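Local coordinates for sulfonate ABC transporter, periplasmic sulfonate-binding protein SsuA (Methylobacillus flagellatus, PDB 3UIF), which probably binds sulfonates or related sulfate esters in the periplasm and delivers them to an ABC transporter for import, at residues A[3-8]-A[43-48]; A[37-42]-A[219-224]. One frame throughout, in Å; residues are numbered along the deposited sequence.

Contact 1 (A[3-8]-A[43-48])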
loop_
_atom_site.group_PDB
_atom_site.type_symbol
_atom_site.label_atom_id
_atom_site.label_comp_id
_atom_site.label_asym_id
_atom_site.label_seq_id
_atom_site.Cartn_x
_atom_site.Cartn_y
_atom_site.Cartn_z
ATOM N N GLU A 3 -2.080 -14.478 33.115
ATOM C CA GLU A 3 -0.750 -14.604 32.495
ATOM C C GLU A 3 0.100 -13.325 32.630
ATOM O O GLU A 3 -0.439 -12.245 32.862
ATOM C CB GLU A 3 -0.909 -14.947 31.000
ATOM C CG GLU A 3 -1.356 -16.375 30.695
ATOM C CD GLU A 3 -0.376 -17.425 31.210
ATOM O OE1 GLU A 3 0.806 -17.410 30.782
ATOM O OE2 GLU A 3 -0.784 -18.262 32.050
ATOM N N ASP A 4 1.421 -13.450 32.463
ATOM C CA ASP A 4 2.316 -12.281 32.414
ATOM C C ASP A 4 2.642 -11.852 30.973
ATOM O O ASP A 4 3.724 -12.122 30.459
ATOM C CB ASP A 4 3.604 -12.544 33.203
ATOM C CG ASP A 4 3.415 -12.426 34.721
ATOM O OD1 ASP A 4 4.356 -12.785 35.460
ATOM O OD2 ASP A 4 2.348 -11.968 35.192
ATOM N N LEU A 5 1.712 -11.162 30.332
ATOM C CA LEU A 5 1.866 -10.841 28.910
ATOM C C LEU A 5 2.645 -9.542 28.622
ATOM O O LEU A 5 2.615 -8.598 29.416
ATOM C CB LEU A 5 0.495 -10.832 28.213
ATOM C CG LEU A 5 -0.306 -12.141 28.328
ATOM C CD1 LEU A 5 -1.772 -11.899 28.018
ATOM C CD2 LEU A 5 0.264 -13.252 27.447
ATOM N N LYS A 6 3.359 -9.526 27.497
ATOM C CA LYS A 6 3.990 -8.312 26.979
ATOM C C LYS A 6 3.010 -7.574 26.069
ATOM O O LYS A 6 2.552 -8.123 25.064
ATOM C CB LYS A 6 5.251 -8.663 26.186
ATOM C CG LYS A 6 6.429 -9.086 27.044
ATOM C CD LYS A 6 7.134 -10.315 26.477
ATOM C CE LYS A 6 8.504 -10.508 27.124
ATOM N NZ LYS A 6 9.008 -11.901 26.941
ATOM N N VAL A 7 2.685 -6.338 26.414
ATOM C CA VAL A 7 1.792 -5.550 25.572
ATOM C C VAL A 7 2.569 -4.977 24.400
ATOM O O VAL A 7 3.556 -4.272 24.581
ATOM C CB VAL A 7 1.093 -4.404 26.332
ATOM C CG1 VAL A 7 0.471 -3.417 25.344
ATOM C CG2 VAL A 7 0.026 -4.955 27.257
ATOM N N VAL A 8 2.126 -5.303 23.197
ATOM C CA VAL A 8 2.716 -4.737 22.005
ATOM C C VAL A 8 1.629 -3.964 21.276
ATOM O O VAL A 8 0.590 -4.515 20.903
ATOM C CB VAL A 8 3.383 -5.823 21.141
ATOM C CG1 VAL A 8 3.843 -5.254 19.807
ATOM C CG2 VAL A 8 4.576 -6.409 21.894
ATOM N N GLY A 43 3.623 -15.347 24.761
ATOM C CA GLY A 43 3.666 -14.395 25.880
ATOM C C GLY A 43 3.465 -12.943 25.455
ATOM O O GLY A 43 3.799 -12.022 26.197
ATOM N N ILE A 44 2.916 -12.747 24.257
ATOM C CA ILE A 44 2.709 -11.422 23.695
ATOM C C ILE A 44 1.227 -11.103 23.547
ATOM O O ILE A 44 0.473 -11.869 22.946
ATOM C CB ILE A 44 3.394 -11.275 22.319
ATOM C CG1 ILE A 44 4.912 -11.389 22.469
ATOM C CG2 ILE A 44 3.011 -9.949 21.665
ATOM C CD1 ILE A 44 5.674 -11.545 21.169
ATOM N N LYS A 45 0.825 -9.966 24.109
ATOM C CA LYS A 45 -0.504 -9.427 23.901
ATOM C C LYS A 45 -0.461 -8.256 22.921
ATOM O O LYS A 45 0.061 -7.180 23.230
ATOM C CB LYS A 45 -1.135 -8.991 25.226
ATOM C CG LYS A 45 -2.547 -8.424 25.095
ATOM C CD LYS A 45 -3.038 -7.913 26.445
ATOM C CE LYS A 45 -4.400 -7.244 26.333
ATOM N NZ LYS A 45 -4.871 -6.837 27.691
ATOM N N VAL A 46 -1.023 -8.475 21.739
ATOM C CA VAL A 46 -1.157 -7.411 20.770
ATOM C C VAL A 46 -2.310 -6.516 21.180
ATOM O O VAL A 46 -3.352 -6.996 21.620
ATOM C CB VAL A 46 -1.318 -7.937 19.323
ATOM C CG1 VAL A 46 -2.169 -9.200 19.304
ATOM C CG2 VAL A 46 -1.901 -6.866 18.393
ATOM N N GLU A 47 -2.083 -5.212 21.075
ATOM C CA GLU A 47 -3.119 -4.226 21.280
ATOM C C GLU A 47 -3.256 -3.349 20.048
ATOM O O GLU A 47 -2.282 -2.778 19.563
ATOM C CB GLU A 47 -2.795 -3.368 22.486
ATOM C CG GLU A 47 -3.335 -3.917 23.785
ATOM C CD GLU A 47 -3.143 -2.936 24.918
ATOM O OE1 GLU A 47 -3.123 -1.713 24.622
ATOM O OE2 GLU A 47 -3.016 -3.388 26.090
ATOM N N TRP A 48 -4.468 -3.234 19.541
ATOM C CA TRP A 48 -4.662 -2.524 18.297
ATOM C C TRP A 48 -4.879 -1.072 18.549
ATOM O O TRP A 48 -5.552 -0.700 19.499
ATOM C CB TRP A 48 -5.813 -3.113 17.524
ATOM C CG TRP A 48 -5.617 -4.568 17.203
ATOM C CD1 TRP A 48 -6.305 -5.651 17.739
ATOM C CD2 TRP A 48 -4.648 -5.156 16.259
ATOM N NE1 TRP A 48 -5.857 -6.830 17.204
ATOM C CE2 TRP A 48 -4.866 -6.611 16.309
ATOM C CE3 TRP A 48 -3.667 -4.642 15.401
ATOM C CZ2 TRP A 48 -4.129 -7.496 15.526
ATOM C CZ3 TRP A 48 -2.929 -5.543 14.616
ATOM C CH2 TRP A 48 -3.157 -6.937 14.677
#

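Contact 2 (A[37-42]-A[219-224])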
loop_
_atom_site.group_PDB
_atom_site.type_symbol
_atom_site.label_atom_id
_atom_site.label_comp_id
_atom_site.label_asym_id
_atom_site.label_seq_id
_atom_site.Cartn_x
_atom_site.Cartn_y
_atom_site.Cartn_z
ATOM N N GLU A 37 -3.960 -14.635 18.611
ATOM C CA GLU A 37 -3.882 -15.853 19.411
ATOM C C GLU A 37 -2.505 -16.521 19.401
ATOM O O GLU A 37 -2.019 -16.936 20.451
ATOM C CB GLU A 37 -4.983 -16.830 19.013
ATOM C CG GLU A 37 -4.915 -18.192 19.704
ATOM C CD GLU A 37 -4.886 -18.130 21.245
ATOM O OE1 GLU A 37 -5.298 -17.107 21.851
ATOM O OE2 GLU A 37 -4.443 -19.129 21.863
ATOM N N GLU A 38 -1.874 -16.604 18.236
ATOM C CA GLU A 38 -0.540 -17.203 18.110
ATOM C C GLU A 38 0.545 -16.422 18.845
ATOM O O GLU A 38 1.504 -17.011 19.390
ATOM C CB GLU A 38 -0.153 -17.349 16.642
ATOM C CG GLU A 38 -0.878 -18.488 15.924
ATOM C CD GLU A 38 -0.418 -18.649 14.489
ATOM O OE1 GLU A 38 0.128 -17.664 13.920
ATOM O OE2 GLU A 38 -0.592 -19.760 13.930
ATOM N N LEU A 39 0.396 -15.099 18.873
ATOM C CA LEU A 39 1.304 -14.258 19.644
ATOM C C LEU A 39 1.083 -14.390 21.132
ATOM O O LEU A 39 2.034 -14.294 21.912
ATOM C CB LEU A 39 1.217 -12.807 19.194
ATOM C CG LEU A 39 1.977 -12.663 17.865
ATOM C CD1 LEU A 39 1.740 -11.298 17.239
ATOM C CD2 LEU A 39 3.464 -12.930 18.061
ATOM N N ARG A 40 -0.172 -14.626 21.515
ATOM C CA ARG A 40 -0.525 -14.851 22.902
ATOM C C ARG A 40 0.255 -16.050 23.471
ATOM O O ARG A 40 0.820 -15.955 24.566
ATOM C CB ARG A 40 -2.040 -15.011 23.047
ATOM C CG ARG A 40 -2.548 -14.859 24.476
ATOM C CD ARG A 40 -4.058 -14.652 24.528
ATOM N NE ARG A 40 -4.514 -14.327 25.886
ATOM C CZ ARG A 40 -4.678 -13.089 26.364
ATOM N NH1 ARG A 40 -4.431 -12.030 25.590
ATOM N NH2 ARG A 40 -5.086 -12.904 27.624
ATOM N N LYS A 41 0.325 -17.143 22.706
ATOM C CA LYS A 41 1.136 -18.326 23.070
ATOM C C LYS A 41 2.610 -17.989 23.323
ATOM O O LYS A 41 3.273 -18.630 24.139
ATOM C CB LYS A 41 1.033 -19.402 21.988
ATOM C CG LYS A 41 -0.367 -19.982 21.861
ATOM C CD LYS A 41 -0.607 -20.609 20.492
ATOM C CE LYS A 41 -1.978 -21.270 20.429
ATOM N NZ LYS A 41 -2.024 -22.368 19.422
ATOM N N GLN A 42 3.104 -16.968 22.632
ATOM C CA GLN A 42 4.476 -16.507 22.783
ATOM C C GLN A 42 4.691 -15.607 24.008
ATOM O O GLN A 42 5.809 -15.142 24.244
ATOM C CB GLN A 42 4.871 -15.709 21.549
ATOM C CG GLN A 42 6.174 -16.138 20.933
ATOM C CD GLN A 42 5.931 -17.145 19.849
ATOM O OE1 GLN A 42 4.996 -17.000 19.060
ATOM N NE2 GLN A 42 6.759 -18.178 19.805
ATOM N N GLN A 219 10.673 -10.587 15.945
ATOM C CA GLN A 219 10.678 -11.826 15.175
ATOM C C GLN A 219 9.371 -12.600 15.324
ATOM O O GLN A 219 8.839 -13.113 14.344
ATOM C CB GLN A 219 11.853 -12.709 15.584
ATOM C CG GLN A 219 11.995 -13.959 14.726
ATOM C CD GLN A 219 12.294 -13.626 13.283
ATOM O OE1 GLN A 219 13.370 -13.107 12.962
ATOM N NE2 GLN A 219 11.328 -13.908 12.393
ATOM N N ALA A 220 8.858 -12.674 16.543
ATOM C CA ALA A 220 7.652 -13.420 16.797
ATOM C C ALA A 220 6.512 -12.798 15.993
ATOM O O ALA A 220 5.726 -13.503 15.351
ATOM C CB ALA A 220 7.351 -13.451 18.282
ATOM N N ILE A 221 6.471 -11.466 15.981
ATOM C CA ILE A 221 5.496 -10.718 15.179
ATOM C C ILE A 221 5.606 -10.980 13.679
ATOM O O ILE A 221 4.613 -11.304 13.025
ATOM C CB ILE A 221 5.540 -9.221 15.522
ATOM C CG1 ILE A 221 4.594 -8.966 16.677
ATOM C CG2 ILE A 221 5.104 -8.344 14.354
ATOM C CD1 ILE A 221 5.138 -7.972 17.657
ATOM N N VAL A 222 6.813 -10.852 13.144
ATOM C CA VAL A 222 7.062 -11.130 11.728
ATOM C C VAL A 222 6.755 -12.585 11.334
ATOM O O VAL A 222 6.052 -12.833 10.344
ATOM C CB VAL A 222 8.489 -10.743 11.302
ATOM C CG1 VAL A 222 8.657 -10.976 9.812
ATOM C CG2 VAL A 222 8.775 -9.282 11.653
ATOM N N THR A 223 7.261 -13.545 12.103
ATOM C CA THR A 223 6.935 -14.939 11.845
ATOM C C THR A 223 5.413 -15.137 11.861
ATOM O O THR A 223 4.857 -15.728 10.933
ATOM C CB THR A 223 7.611 -15.878 12.844
ATOM O OG1 THR A 223 9.027 -15.856 12.630
ATOM C CG2 THR A 223 7.106 -17.277 12.675
ATOM N N ALA A 224 4.743 -14.620 12.891
ATOM C CA ALA A 224 3.288 -14.763 13.010
ATOM C C ALA A 224 2.553 -14.105 11.840
ATOM O O ALA A 224 1.632 -14.686 11.283
ATOM C CB ALA A 224 2.788 -14.226 14.342
HETATM O O HOH W 1 5.714 -15.913 16.170
#

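Contact 1 (A[3-8]-A[43-48])
Lys45 N donates to Lys6 O at 2.7 Å, the shortest bond of a parallel ladder. The same strand residue then uses its carbonyl: Lys45 O receives Val8 N at 2.8 Å, nearly straight (171°), with Val7 CA as an additional C-H donor. Lys6 N to Gly43 O and Glu47 N to Val8 O complete the ladder, which the backbone pairing of Glu47 with Ile10 continues. Gly43 suits its place because it ends the preceding helix in a Schellman motif, with a positive phi (84°) at which a CB would press on the preceding carbonyl O. On one face of the sheet, Val8 CG2 meets Ile44 CG2 at 3.9 Å, two beta-branched residues well suited to strands; helix 215-233 covers this face. Beside Lys45, which with Val7 lies on the other face, Leu5, still in the loop before the strand, crosses it at about a right angle. With its second torsion extended (-172°), the chain of Glu47 carries its carboxylate over Val7, OE2 lying 3.6 Å from both CG1 and CG2. Were Glu47 an alanine, the two methyls of Val7 would probably lose the carboxylate lying over them. Strand 6-17 first pairs with antiparallel strand 20-23; the chain then passes through helices 26-32 and 35-41 to parallel strand 44-51, within the mixed sheet of a type 2 periplasmic-binding-protein-like fold.

Contact 2 (A[37-42]-A[219-224])
Leu39 points its forked end into the surface of helix 219-224, and the branches spread over Ala220, Ile221 and Ala224. CG packs on the methyl of Ala224 at 3.9 Å; CD2 lies 3.9 Å from Ala220 CB, beside the carbonyl of the same residue; CD1 reaches Ile221 CG1 at 3.7 Å, where the two side chains cross at about a right angle. The first torsion of Leu39 (-76°) sets CG beside its own backbone N, in a side chain whose CB sets out across the line to the other helix, while its end turns in. Ala220 and Ala224 stand one helical turn apart, and their single methyls leave room for a branched leucine. The CB of Ile221 leads away from the contact, and it is Leu39 CD1 that reaches its CG1. Where helix 35-41 ends, Gln42, bent at its second torsion, lays the aliphatic CG against Ala220 CB at 4.0 Å, so that an amide residue can contribute hydrocarbon to the packing at the solvent side. Glu38 borders Ala224 loosely. No direct hydrogen bond spans the pair, but a water donates to both Gln42 OE1 and Ala220 O and so bridges the helices. On the flank turned to helix 308-316, Gln219 NE2 donates to Thr223 OG1 (3.0 Å), and the two also bond to Phe309 O and Glu316 respectively. With their directions 145° apart, the segments form a largely apolar, roughly antiparallel helix-helix packing on one face of the sheet, as befits the layered alpha/beta architecture of periplasmic binding proteins.

Overall arrangement
The two contacts lie about 10 Å apart, centre to centre, and are joined by the chain itself, since helix 35-41 runs directly into strand 44-51; a probable hydrogen bond from Ile44 N to Leu39 O spans the turn. Contact 1 is a surface contact, held by backbone hydrogen bonds with side chains adding to either face. Contact 2 is partly buried, lacks direct polar bonds and relies on hydrocarbon and one bridging water. Helix 215-233 ties them together: Val8 CG1 packs on Ile221 CD1 and Ile44 CD1 on Ala220 CB, so the same alanine and isoleucine face both the strands and Leu39. Leu5, in the loop before the strand, borders Arg40.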